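Local coordinates for protein sulfate transporter 4.1, chloroplastic (Arabidopsis thaliana, PDB 7LHV) that cotransports sulfate with protons across a membrane of the plant cell and may help regulate sulfate assimilation, at residues Gly150-Val155 / Phe391-Val396; Leu181-Gly186 / Arg325-Ala330; Thr213-Ile218 / Thr470-Phe475; Ile602-Ser607 / Ser620-Leu625. All blocks are in the same frame, centred on the assembly; numbering follows the deposited sequence. Where two conformers were deposited one is given.

Interaction 1: Gly150-Val155 / Phe391-Val396. With SO4 (sulfate ion), chain D.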
loop_
_atom_site.group_PDB
_atom_site.type_symbol
_atom_site.label_atom_id
_atom_site.label_comp_id
_atom_site.label_asym_id
_atom_site.label_seq_id
_atom_site.Cartn_x
_atom_site.Cartn_y
_atom_site.Cartn_z
ATOM N N GLY A 150 14.014 21.376 17.424
ATOM C CA GLY A 150 13.152 22.128 18.300
ATOM C C GLY A 150 11.711 22.090 17.840
ATOM O O GLY A 150 11.336 21.298 16.972
ATOM N N PRO A 151 10.870 22.937 18.429
ATOM C CA PRO A 151 9.476 23.015 17.984
ATOM C C PRO A 151 9.381 23.469 16.537
ATOM O O PRO A 151 10.154 24.311 16.077
ATOM C CB PRO A 151 8.858 24.047 18.936
ATOM C CG PRO A 151 9.782 24.115 20.092
ATOM C CD PRO A 151 11.142 23.852 19.547
ATOM N N VAL A 152 8.415 22.901 15.817
ATOM C CA VAL A 152 8.105 23.311 14.456
ATOM C C VAL A 152 6.600 23.519 14.359
ATOM O O VAL A 152 5.832 23.080 15.217
ATOM C CB VAL A 152 8.583 22.292 13.401
ATOM C CG1 VAL A 152 10.078 22.079 13.515
ATOM C CG2 VAL A 152 7.849 20.986 13.555
ATOM N N ALA A 153 6.185 24.221 13.304
ATOM C CA ALA A 153 4.776 24.573 13.165
ATOM C C ALA A 153 3.902 23.337 12.982
ATOM O O ALA A 153 2.847 23.216 13.612
ATOM C CB ALA A 153 4.593 25.538 11.996
ATOM N N LEU A 154 4.332 22.400 12.136
ATOM C CA LEU A 154 3.483 21.262 11.799
ATOM C C LEU A 154 3.329 20.309 12.979
ATOM O O LEU A 154 2.219 19.855 13.282
ATOM C CB LEU A 154 4.050 20.530 10.585
ATOM C CG LEU A 154 3.175 19.417 10.014
ATOM C CD1 LEU A 154 1.819 19.968 9.632
ATOM C CD2 LEU A 154 3.848 18.780 8.815
ATOM N N VAL A 155 4.433 19.981 13.650
ATOM C CA VAL A 155 4.357 19.074 14.790
ATOM C C VAL A 155 3.566 19.712 15.924
ATOM O O VAL A 155 2.804 19.034 16.621
ATOM C CB VAL A 155 5.767 18.653 15.234
ATOM C CG1 VAL A 155 5.735 18.034 16.612
ATOM C CG2 VAL A 155 6.355 17.677 14.236
ATOM N N PHE A 391 12.619 23.579 9.026
ATOM C CA PHE A 391 12.950 24.074 7.694
ATOM C C PHE A 391 13.601 25.449 7.763
ATOM O O PHE A 391 14.541 25.736 7.014
ATOM C CB PHE A 391 11.696 24.134 6.825
ATOM C CG PHE A 391 11.264 22.804 6.281
ATOM C CD1 PHE A 391 11.756 22.340 5.073
ATOM C CD2 PHE A 391 10.345 22.029 6.965
ATOM C CE1 PHE A 391 11.351 21.119 4.570
ATOM C CE2 PHE A 391 9.937 20.811 6.466
ATOM C CZ PHE A 391 10.440 20.355 5.268
ATOM N N SER A 392 13.106 26.314 8.649
ATOM C CA SER A 392 13.613 27.679 8.729
ATOM C C SER A 392 14.926 27.744 9.497
ATOM O O SER A 392 15.899 28.355 9.039
ATOM C CB SER A 392 12.573 28.579 9.394
ATOM O OG SER A 392 11.325 28.500 8.731
ATOM N N ARG A 393 14.965 27.123 10.676
ATOM C CA ARG A 393 16.141 27.230 11.531
ATOM C C ARG A 393 17.329 26.481 10.942
ATOM O O ARG A 393 18.469 26.944 11.050
ATOM C CB ARG A 393 15.811 26.720 12.930
ATOM C CG ARG A 393 15.035 27.713 13.774
ATOM C CD ARG A 393 15.042 27.309 15.228
ATOM N NE ARG A 393 14.411 26.008 15.411
ATOM C CZ ARG A 393 13.109 25.823 15.565
ATOM N NH1 ARG A 393 12.263 26.839 15.579
ATOM N NH2 ARG A 393 12.642 24.587 15.702
ATOM N N SER A 394 17.091 25.324 10.320
ATOM C CA SER A 394 18.188 24.601 9.683
ATOM C C SER A 394 18.774 25.404 8.533
ATOM O O SER A 394 19.994 25.447 8.357
ATOM C CB SER A 394 17.717 23.238 9.191
ATOM O OG SER A 394 17.128 22.500 10.243
ATOM N N ALA A 395 17.920 26.052 7.739
ATOM C CA ALA A 395 18.427 26.936 6.697
ATOM C C ALA A 395 19.274 28.047 7.300
ATOM O O ALA A 395 20.453 28.195 6.958
ATOM C CB ALA A 395 17.268 27.515 5.889
ATOM N N VAL A 396 18.714 28.776 8.271
ATOM C CA VAL A 396 19.431 29.894 8.882
ATOM C C VAL A 396 20.774 29.429 9.431
ATOM O O VAL A 396 21.778 30.147 9.353
ATOM C CB VAL A 396 18.563 30.548 9.972
ATOM C CG1 VAL A 396 19.395 31.467 10.843
ATOM C CG2 VAL A 396 17.420 31.310 9.335
HETATM S S SO4 D . 9.441 25.431 10.592
HETATM O O1 SO4 D . 9.448 26.478 9.577
HETATM O O2 SO4 D . 10.202 24.287 10.110
HETATM O O3 SO4 D . 8.067 25.019 10.848
HETATM O O4 SO4 D . 10.036 25.938 11.824
#

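Interaction 2: Leu181-Gly186 / Arg325-Ala330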
loop_
_atom_site.group_PDB
_atom_site.type_symbol
_atom_site.label_atom_id
_atom_site.label_comp_id
_atom_site.label_asym_id
_atom_site.label_seq_id
_atom_site.Cartn_x
_atom_site.Cartn_y
_atom_site.Cartn_z
ATOM N N LEU A 181 3.293 12.015 24.521
ATOM C CA LEU A 181 3.351 11.963 23.067
ATOM C C LEU A 181 4.786 12.057 22.581
ATOM O O LEU A 181 5.178 11.359 21.640
ATOM C CB LEU A 181 2.504 13.087 22.475
ATOM C CG LEU A 181 2.201 13.014 20.984
ATOM C CD1 LEU A 181 1.522 11.712 20.658
ATOM C CD2 LEU A 181 1.321 14.177 20.582
ATOM N N ALA A 182 5.587 12.914 23.213
ATOM C CA ALA A 182 6.998 13.006 22.852
ATOM C C ALA A 182 7.726 11.697 23.124
ATOM O O ALA A 182 8.542 11.251 22.311
ATOM C CB ALA A 182 7.658 14.157 23.604
ATOM N N LEU A 183 7.443 11.067 24.268
ATOM C CA LEU A 183 8.079 9.786 24.580
ATOM C C LEU A 183 7.694 8.711 23.571
ATOM O O LEU A 183 8.547 7.937 23.119
ATOM C CB LEU A 183 7.705 9.342 25.992
ATOM C CG LEU A 183 8.211 7.959 26.397
ATOM C CD1 LEU A 183 9.723 7.946 26.469
ATOM C CD2 LEU A 183 7.607 7.539 27.721
ATOM N N LEU A 184 6.412 8.643 23.211
ATOM C CA LEU A 184 5.967 7.654 22.236
ATOM C C LEU A 184 6.590 7.910 20.871
ATOM O O LEU A 184 6.984 6.970 20.174
ATOM C CB LEU A 184 4.443 7.659 22.139
ATOM C CG LEU A 184 3.682 7.244 23.396
ATOM C CD1 LEU A 184 2.204 7.521 23.228
ATOM C CD2 LEU A 184 3.925 5.784 23.709
ATOM N N VAL A 185 6.684 9.180 20.470
ATOM C CA VAL A 185 7.313 9.515 19.200
ATOM C C VAL A 185 8.776 9.101 19.210
ATOM O O VAL A 185 9.283 8.537 18.234
ATOM C CB VAL A 185 7.148 11.015 18.898
ATOM C CG1 VAL A 185 8.134 11.453 17.836
ATOM C CG2 VAL A 185 5.731 11.307 18.454
ATOM N N GLY A 186 9.477 9.365 20.313
ATOM C CA GLY A 186 10.871 8.965 20.399
ATOM C C GLY A 186 11.054 7.462 20.330
ATOM O O GLY A 186 11.967 6.971 19.663
ATOM N N ARG A 325 3.347 10.239 33.725
ATOM C CA ARG A 325 2.392 9.622 34.635
ATOM C C ARG A 325 1.040 9.322 34.002
ATOM O O ARG A 325 0.150 8.821 34.698
ATOM C CB ARG A 325 2.168 10.510 35.867
ATOM C CG ARG A 325 3.169 10.308 36.988
ATOM C CD ARG A 325 4.342 11.256 36.852
ATOM N NE ARG A 325 3.902 12.640 36.718
ATOM C CZ ARG A 325 3.605 13.435 37.738
ATOM N NH1 ARG A 325 3.693 13.014 38.990
ATOM N NH2 ARG A 325 3.212 14.682 37.497
ATOM N N SER A 326 0.856 9.604 32.717
ATOM C CA SER A 326 -0.436 9.453 32.059
ATOM C C SER A 326 -0.389 8.373 30.986
ATOM O O SER A 326 -0.897 8.553 29.879
ATOM C CB SER A 326 -0.903 10.778 31.462
ATOM O OG SER A 326 -1.426 11.630 32.465
ATOM N N PHE A 327 0.210 7.226 31.314
ATOM C CA PHE A 327 0.275 6.123 30.360
ATOM C C PHE A 327 -1.106 5.586 30.001
ATOM O O PHE A 327 -1.238 4.873 29.001
ATOM C CB PHE A 327 1.142 4.997 30.923
ATOM C CG PHE A 327 2.600 5.150 30.621
ATOM C CD1 PHE A 327 3.121 4.706 29.419
ATOM C CD2 PHE A 327 3.453 5.736 31.538
ATOM C CE1 PHE A 327 4.463 4.844 29.139
ATOM C CE2 PHE A 327 4.797 5.877 31.264
ATOM C CZ PHE A 327 5.304 5.430 30.062
ATOM N N ASP A 328 -2.132 5.918 30.790
ATOM C CA ASP A 328 -3.470 5.385 30.560
ATOM C C ASP A 328 -4.033 5.825 29.215
ATOM O O ASP A 328 -4.844 5.106 28.618
ATOM C CB ASP A 328 -4.401 5.816 31.691
ATOM C CG ASP A 328 -4.057 5.153 33.013
ATOM O OD1 ASP A 328 -3.529 4.019 32.989
ATOM O OD2 ASP A 328 -4.314 5.765 34.073
ATOM N N HIS A 329 -3.621 6.990 28.722
ATOM C CA HIS A 329 -4.053 7.481 27.422
ATOM C C HIS A 329 -3.109 7.082 26.302
ATOM O O HIS A 329 -3.326 7.485 25.156
ATOM C CB HIS A 329 -4.188 9.006 27.444
ATOM C CG HIS A 329 -5.210 9.516 28.411
ATOM N ND1 HIS A 329 -6.524 9.733 28.061
ATOM C CD2 HIS A 329 -5.102 9.870 29.711
ATOM C CE1 HIS A 329 -7.187 10.190 29.109
ATOM N NE2 HIS A 329 -6.345 10.282 30.123
ATOM N N ALA A 330 -2.074 6.298 26.607
ATOM C CA ALA A 330 -1.044 6.012 25.615
ATOM C C ALA A 330 -1.630 5.370 24.367
ATOM O O ALA A 330 -1.244 5.723 23.250
ATOM C CB ALA A 330 0.037 5.120 26.222
#

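Interaction 3: Thr213-Ile218 / Thr470-Phe475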
loop_
_atom_site.group_PDB
_atom_site.type_symbol
_atom_site.label_atom_id
_atom_site.label_comp_id
_atom_site.label_asym_id
_atom_site.label_seq_id
_atom_site.Cartn_x
_atom_site.Cartn_y
_atom_site.Cartn_z
ATOM N N THR A 213 0.983 20.188 3.753
ATOM C CA THR A 213 1.669 21.248 4.481
ATOM C C THR A 213 1.054 22.613 4.199
ATOM O O THR A 213 0.924 23.437 5.109
ATOM C CB THR A 213 3.154 21.240 4.131
ATOM O OG1 THR A 213 3.711 19.961 4.458
ATOM C CG2 THR A 213 3.891 22.310 4.910
ATOM N N SER A 214 0.675 22.880 2.946
ATOM C CA SER A 214 0.033 24.153 2.629
ATOM C C SER A 214 -1.305 24.296 3.347
ATOM O O SER A 214 -1.614 25.358 3.909
ATOM C CB SER A 214 -0.155 24.281 1.120
ATOM O OG SER A 214 1.070 24.096 0.442
ATOM N N ALA A 215 -2.117 23.236 3.336
ATOM C CA ALA A 215 -3.390 23.286 4.047
ATOM C C ALA A 215 -3.175 23.464 5.544
ATOM O O ALA A 215 -3.905 24.216 6.199
ATOM C CB ALA A 215 -4.199 22.026 3.762
ATOM N N SER A 216 -2.172 22.781 6.102
ATOM C CA SER A 216 -1.863 22.947 7.516
ATOM C C SER A 216 -1.432 24.373 7.824
ATOM O O SER A 216 -1.774 24.914 8.876
ATOM C CB SER A 216 -0.779 21.957 7.937
ATOM O OG SER A 216 -1.274 20.631 7.929
ATOM N N ALA A 217 -0.665 24.993 6.926
ATOM C CA ALA A 217 -0.246 26.374 7.139
ATOM C C ALA A 217 -1.439 27.319 7.147
ATOM O O ALA A 217 -1.521 28.226 7.987
ATOM C CB ALA A 217 0.756 26.789 6.068
ATOM N N ILE A 218 -2.377 27.124 6.219
ATOM C CA ILE A 218 -3.573 27.966 6.205
ATOM C C ILE A 218 -4.385 27.762 7.481
ATOM O O ILE A 218 -4.891 28.724 8.074
ATOM C CB ILE A 218 -4.412 27.696 4.944
ATOM C CG1 ILE A 218 -3.678 28.204 3.706
ATOM C CG2 ILE A 218 -5.765 28.369 5.050
ATOM C CD1 ILE A 218 -4.343 27.820 2.411
ATOM N N THR A 470 -7.224 20.492 -0.587
ATOM C CA THR A 470 -8.632 20.802 -0.361
ATOM C C THR A 470 -9.224 19.937 0.743
ATOM O O THR A 470 -9.962 20.433 1.603
ATOM C CB THR A 470 -9.417 20.626 -1.659
ATOM O OG1 THR A 470 -8.976 21.594 -2.620
ATOM C CG2 THR A 470 -10.901 20.812 -1.414
ATOM N N ILE A 471 -8.907 18.643 0.744
ATOM C CA ILE A 471 -9.482 17.753 1.745
ATOM C C ILE A 471 -8.934 18.076 3.130
ATOM O O ILE A 471 -9.681 18.088 4.114
ATOM C CB ILE A 471 -9.241 16.286 1.352
ATOM C CG1 ILE A 471 -10.239 15.875 0.271
ATOM C CG2 ILE A 471 -9.365 15.374 2.556
ATOM C CD1 ILE A 471 -10.046 14.478 -0.235
ATOM N N THR A 472 -7.633 18.359 3.235
ATOM C CA THR A 472 -7.084 18.749 4.528
ATOM C C THR A 472 -7.650 20.084 4.994
ATOM O O THR A 472 -7.842 20.287 6.198
ATOM C CB THR A 472 -5.560 18.809 4.453
ATOM O OG1 THR A 472 -5.061 17.579 3.916
ATOM C CG2 THR A 472 -4.964 19.026 5.827
ATOM N N LEU A 473 -7.935 20.995 4.066
ATOM C CA LEU A 473 -8.492 22.289 4.438
ATOM C C LEU A 473 -9.913 22.148 4.969
ATOM O O LEU A 473 -10.245 22.683 6.034
ATOM C CB LEU A 473 -8.459 23.223 3.232
ATOM C CG LEU A 473 -8.261 24.712 3.491
ATOM C CD1 LEU A 473 -6.885 24.971 4.063
ATOM C CD2 LEU A 473 -8.479 25.503 2.214
ATOM N N PHE A 474 -10.768 21.425 4.246
ATOM C CA PHE A 474 -12.185 21.368 4.589
ATOM C C PHE A 474 -12.507 20.264 5.587
ATOM O O PHE A 474 -13.369 20.446 6.450
ATOM C CB PHE A 474 -13.021 21.195 3.323
ATOM C CG PHE A 474 -13.145 22.447 2.515
ATOM C CD1 PHE A 474 -14.025 23.444 2.894
ATOM C CD2 PHE A 474 -12.369 22.637 1.388
ATOM C CE1 PHE A 474 -14.135 24.603 2.158
ATOM C CE2 PHE A 474 -12.477 23.795 0.647
ATOM C CZ PHE A 474 -13.360 24.778 1.032
ATOM N N PHE A 475 -11.839 19.125 5.482
ATOM C CA PHE A 475 -12.000 18.040 6.430
ATOM C C PHE A 475 -10.832 18.065 7.412
ATOM O O PHE A 475 -10.013 18.987 7.413
ATOM C CB PHE A 475 -12.123 16.713 5.682
ATOM C CG PHE A 475 -13.241 16.691 4.679
ATOM C CD1 PHE A 475 -14.525 16.352 5.063
ATOM C CD2 PHE A 475 -13.010 17.026 3.358
ATOM C CE1 PHE A 475 -15.553 16.340 4.144
ATOM C CE2 PHE A 475 -14.036 17.017 2.436
ATOM C CZ PHE A 475 -15.307 16.673 2.830
#

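Interaction 4: Ile602-Ser607 / Ser620-Leu625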
loop_
_atom_site.group_PDB
_atom_site.type_symbol
_atom_site.label_atom_id
_atom_site.label_comp_id
_atom_site.label_asym_id
_atom_site.label_seq_id
_atom_site.Cartn_x
_atom_site.Cartn_y
_atom_site.Cartn_z
ATOM N N ILE A 602 0.507 -23.615 -29.526
ATOM C CA ILE A 602 1.487 -22.536 -29.571
ATOM C C ILE A 602 2.712 -22.973 -28.781
ATOM O O ILE A 602 2.582 -23.542 -27.691
ATOM C CB ILE A 602 0.917 -21.218 -29.013
ATOM C CG1 ILE A 602 -0.306 -20.776 -29.814
ATOM C CG2 ILE A 602 1.965 -20.128 -29.029
ATOM C CD1 ILE A 602 -1.129 -19.717 -29.124
ATOM N N GLN A 603 3.894 -22.722 -29.335
ATOM C CA GLN A 603 5.147 -23.089 -28.693
ATOM C C GLN A 603 5.654 -21.932 -27.842
ATOM O O GLN A 603 5.685 -20.785 -28.297
ATOM C CB GLN A 603 6.195 -23.464 -29.738
ATOM C CG GLN A 603 7.511 -23.929 -29.156
ATOM C CD GLN A 603 7.332 -25.010 -28.117
ATOM O OE1 GLN A 603 6.846 -26.099 -28.413
ATOM N NE2 GLN A 603 7.713 -24.710 -26.885
ATOM N N LEU A 604 6.058 -22.238 -26.613
ATOM C CA LEU A 604 6.628 -21.249 -25.710
ATOM C C LEU A 604 8.136 -21.437 -25.641
ATOM O O LEU A 604 8.619 -22.561 -25.469
ATOM C CB LEU A 604 6.028 -21.368 -24.311
ATOM C CG LEU A 604 6.432 -20.234 -23.373
ATOM C CD1 LEU A 604 5.572 -19.030 -23.664
ATOM C CD2 LEU A 604 6.329 -20.640 -21.915
ATOM N N ALA A 605 8.873 -20.338 -25.764
ATOM C CA ALA A 605 10.325 -20.358 -25.700
ATOM C C ALA A 605 10.811 -19.266 -24.760
ATOM O O ALA A 605 10.159 -18.232 -24.596
ATOM C CB ALA A 605 10.951 -20.172 -27.087
ATOM N N ILE A 606 11.957 -19.512 -24.135
ATOM C CA ILE A 606 12.617 -18.544 -23.267
ATOM C C ILE A 606 13.949 -18.177 -23.902
ATOM O O ILE A 606 14.745 -19.060 -24.243
ATOM C CB ILE A 606 12.811 -19.093 -21.845
ATOM C CG1 ILE A 606 11.492 -19.645 -21.309
ATOM C CG2 ILE A 606 13.349 -18.014 -20.931
ATOM C CD1 ILE A 606 10.435 -18.591 -21.094
ATOM N N SER A 607 14.190 -16.877 -24.068
ATOM C CA SER A 607 15.297 -16.393 -24.885
ATOM C C SER A 607 16.543 -16.068 -24.068
ATOM O O SER A 607 17.604 -16.653 -24.298
ATOM C CB SER A 607 14.852 -15.165 -25.682
ATOM O OG SER A 607 15.917 -14.651 -26.462
ATOM N N SER A 620 11.859 -24.795 -10.238
ATOM C CA SER A 620 10.415 -24.989 -10.305
ATOM C C SER A 620 10.009 -26.141 -11.213
ATOM O O SER A 620 8.827 -26.500 -11.231
ATOM C CB SER A 620 9.729 -23.706 -10.775
ATOM O OG SER A 620 10.080 -23.401 -12.111
ATOM N N GLY A 621 10.941 -26.720 -11.964
ATOM C CA GLY A 621 10.616 -27.801 -12.868
ATOM C C GLY A 621 10.099 -27.374 -14.221
ATOM O O GLY A 621 9.624 -28.226 -14.981
ATOM N N MET A 622 10.166 -26.082 -14.547
ATOM C CA MET A 622 9.666 -25.615 -15.834
ATOM C C MET A 622 10.526 -26.104 -16.992
ATOM O O MET A 622 10.004 -26.341 -18.089
ATOM C CB MET A 622 9.586 -24.089 -15.840
ATOM C CG MET A 622 9.001 -23.512 -17.112
ATOM S SD MET A 622 8.828 -21.722 -17.070
ATOM C CE MET A 622 8.232 -21.418 -18.730
ATOM N N VAL A 623 11.835 -26.255 -16.778
ATOM C CA VAL A 623 12.719 -26.703 -17.854
ATOM C C VAL A 623 12.328 -28.099 -18.318
ATOM O O VAL A 623 12.276 -28.379 -19.522
ATOM C CB VAL A 623 14.189 -26.653 -17.400
ATOM C CG1 VAL A 623 15.080 -27.335 -18.422
ATOM C CG2 VAL A 623 14.627 -25.220 -17.193
ATOM N N GLU A 624 12.048 -28.998 -17.373
ATOM C CA GLU A 624 11.623 -30.343 -17.738
ATOM C C GLU A 624 10.246 -30.339 -18.385
ATOM O O GLU A 624 9.973 -31.163 -19.264
ATOM C CB GLU A 624 11.631 -31.246 -16.507
ATOM C CG GLU A 624 13.014 -31.495 -15.928
ATOM C CD GLU A 624 13.902 -32.298 -16.857
ATOM O OE1 GLU A 624 13.372 -33.145 -17.607
ATOM O OE2 GLU A 624 15.132 -32.082 -16.840
ATOM N N LEU A 625 9.365 -29.428 -17.965
ATOM C CA LEU A 625 8.012 -29.396 -18.513
ATOM C C LEU A 625 8.010 -28.916 -19.960
ATOM O O LEU A 625 7.374 -29.528 -20.824
ATOM C CB LEU A 625 7.116 -28.510 -17.651
ATOM C CG LEU A 625 5.759 -28.148 -18.255
ATOM C CD1 LEU A 625 4.797 -29.313 -18.141
ATOM C CD2 LEU A 625 5.186 -26.914 -17.587
#

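Interaction 1: Gly150-Val155 / Phe391-Val396
R393 reaches from the first turn of helix 391-399 to the carbonyl oxygen of P151, which sits at the edge of the flat guanidinium and roughly level with it. NH2 makes a hydrogen bond to P151 O, modelled at a doubtfully short 2.5 Å, and a weak bond from NH1 joins it. The side chain bends at chi3 (-61°), which turns the guanidinium toward the loop leading into helix 153-166, and NH1 also makes a weak hydrogen bond to Q112 of helix 91-119. Replacing R393 by an alanine removes both donors and is likely to leave the buried P151 carbonyl without this partner. Between the starts of helices 153-166 and 391-399 sits a sulfate ion. A153 N gives its O3 a straight bond at 3.2 Å. F391 N binds sulfate O2 at 2.7 Å along a more bent path (141°). S392 OG reaches sulfate O1 at 2.9 Å. Two backbone amides at facing helix N-termini thus hold one dianion, as in the substrate site between TM3 and TM10 of SLC26 transporters; R393 spends its bonds on P151 and Q112, but its nearby positive charge would probably add to the favourable field of the helix dipoles.

Interaction 2: Leu181-Gly186 / Arg325-Ala330
Neighbouring leucines L183 and L184 take different first torsions, and each thereby reaches its own partner in the 325-330 segment. In L183, CG is anti to the backbone N (chi1 175°), carrying CD2 to the F327 ring; in L184, CG turns beside the backbone N (chi1 -64°), sending CD1 toward A330. The L183 methyl CD2 meets CZ, the far carbon of the F327 ring, at 3.9 Å, and the two side chains run at roughly a right angle to each other. F327 belongs to a short 3-10 turn just ahead of helix 330-358, and its ring also rests on L180, about one turn before L183 and L184. L184 CD1 lies against the backbone, 3.9 Å from A330 O, with A330 CB slightly farther off at 4.4 Å. Beyond A330, L184 continues onto L333 and S337 of helix 330-358. The polar hold lies alongside: S326 OG is hydrogen-bonded to E176 on the same helix 173-194. Between residues 181-186 and 325-330 themselves no hydrogen bond forms, and the bond to E176 supplements their methyl, ring and alanine contacts in seating the approach to helix 330-358 at the surface, an apolar contact held by dispersion.

Interaction 3: Thr213-Ile218 / Thr470-Phe475
Next to A215, which packs on T472 of the facing helix, the hydroxyl of S214 is gripped twice, by the carbonyl of S210 one turn back and by the backbone N of D447. Across the helices themselves the meeting is apolar. A215 CB touches T472 CB at 3.6 Å and T472 CG2 at 3.7 Å. The threonine can offer this hydrocarbon side because its OG1 is turned beside the backbone N (chi1 -52°) and bonds to the carbonyl of T468 in its own helix. L473 follows with a single methyl: CD1 lies 3.7 Å from I218 CG2 and equally close to A215 O, with A215 CB a little farther off, so that the leucine branch fills the step between A215 and I218. I218 and L473 cross at about a right angle. The small A215 allows a close approach, its CA standing 5.2 Å from L473 CA. The axes of the short segments approach to 8.3 Å and cross at -25°. L473 is also tied by its backbone to I239. The serine and threonine hydroxyls bond to carbonyls of their own helices, S214 also to D447 N, and this membrane interface between helices 206-229 and 459-474 accordingly rests on close van der Waals fit.

Interaction 4: Ile602-Ser607 / Ser620-Leu625
Strand 603-606, which turns L604 and I606 toward M622, runs past a helix break at G621, where a positive phi of 84° closes a Schellman motif ending helix 611-620 and the same residue N-caps helix 622-626. M622, in the first turn of the new helix, bridges the gap to the sheet. Its CG stands anti to the backbone N (chi1 -177°) and the remaining chain is fully extended, which carries the terminal methyl across to the sheet. There CE meets L604 CD2 at 3.8 Å, the two side chains crossing at about a right angle, and lies 4.3 Å from I606 CD1. Alternation along the strand puts both hydrophobic residues on the helical side. L590 of helix 584-599 and I617 of helix 611-620 also touch M622, while L604 rests on Y597. Q603 NE2 donates to L604 O at 2.7 Å, coming from above the carbonyl plane, and Q603 OE1 is hydrogen-bonded to K598. S620, just before the break, packs on V457 of the second subunit. The contact thus sets an unbranched methionine among aliphatic groups in the STAS domain core, joining helix to sheet through apolar contacts.

How the interactions relate
Interactions 1, 2 and 3 lie together in the membrane part of the chain, whereas interaction 4 stands apart in the STAS domain, its centre 55 to 59 Å from theirs. Interactions 1 and 3 touch, L154 CD1 of helix 153-166 meeting S216 OG of helix 206-229 at 3.6 Å, although their centres are 19 Å apart. Interaction 2 is nested within the loop closed by interaction 1, and its helix 173-194 follows helix 153-166 directly; interaction 3 crosses both along the chain. Interleaved connections of this kind tie sequence-distant helices around the sulfate site, while interaction 4, a local contact between segments 13 residues apart, comes last and lies within the STAS domain.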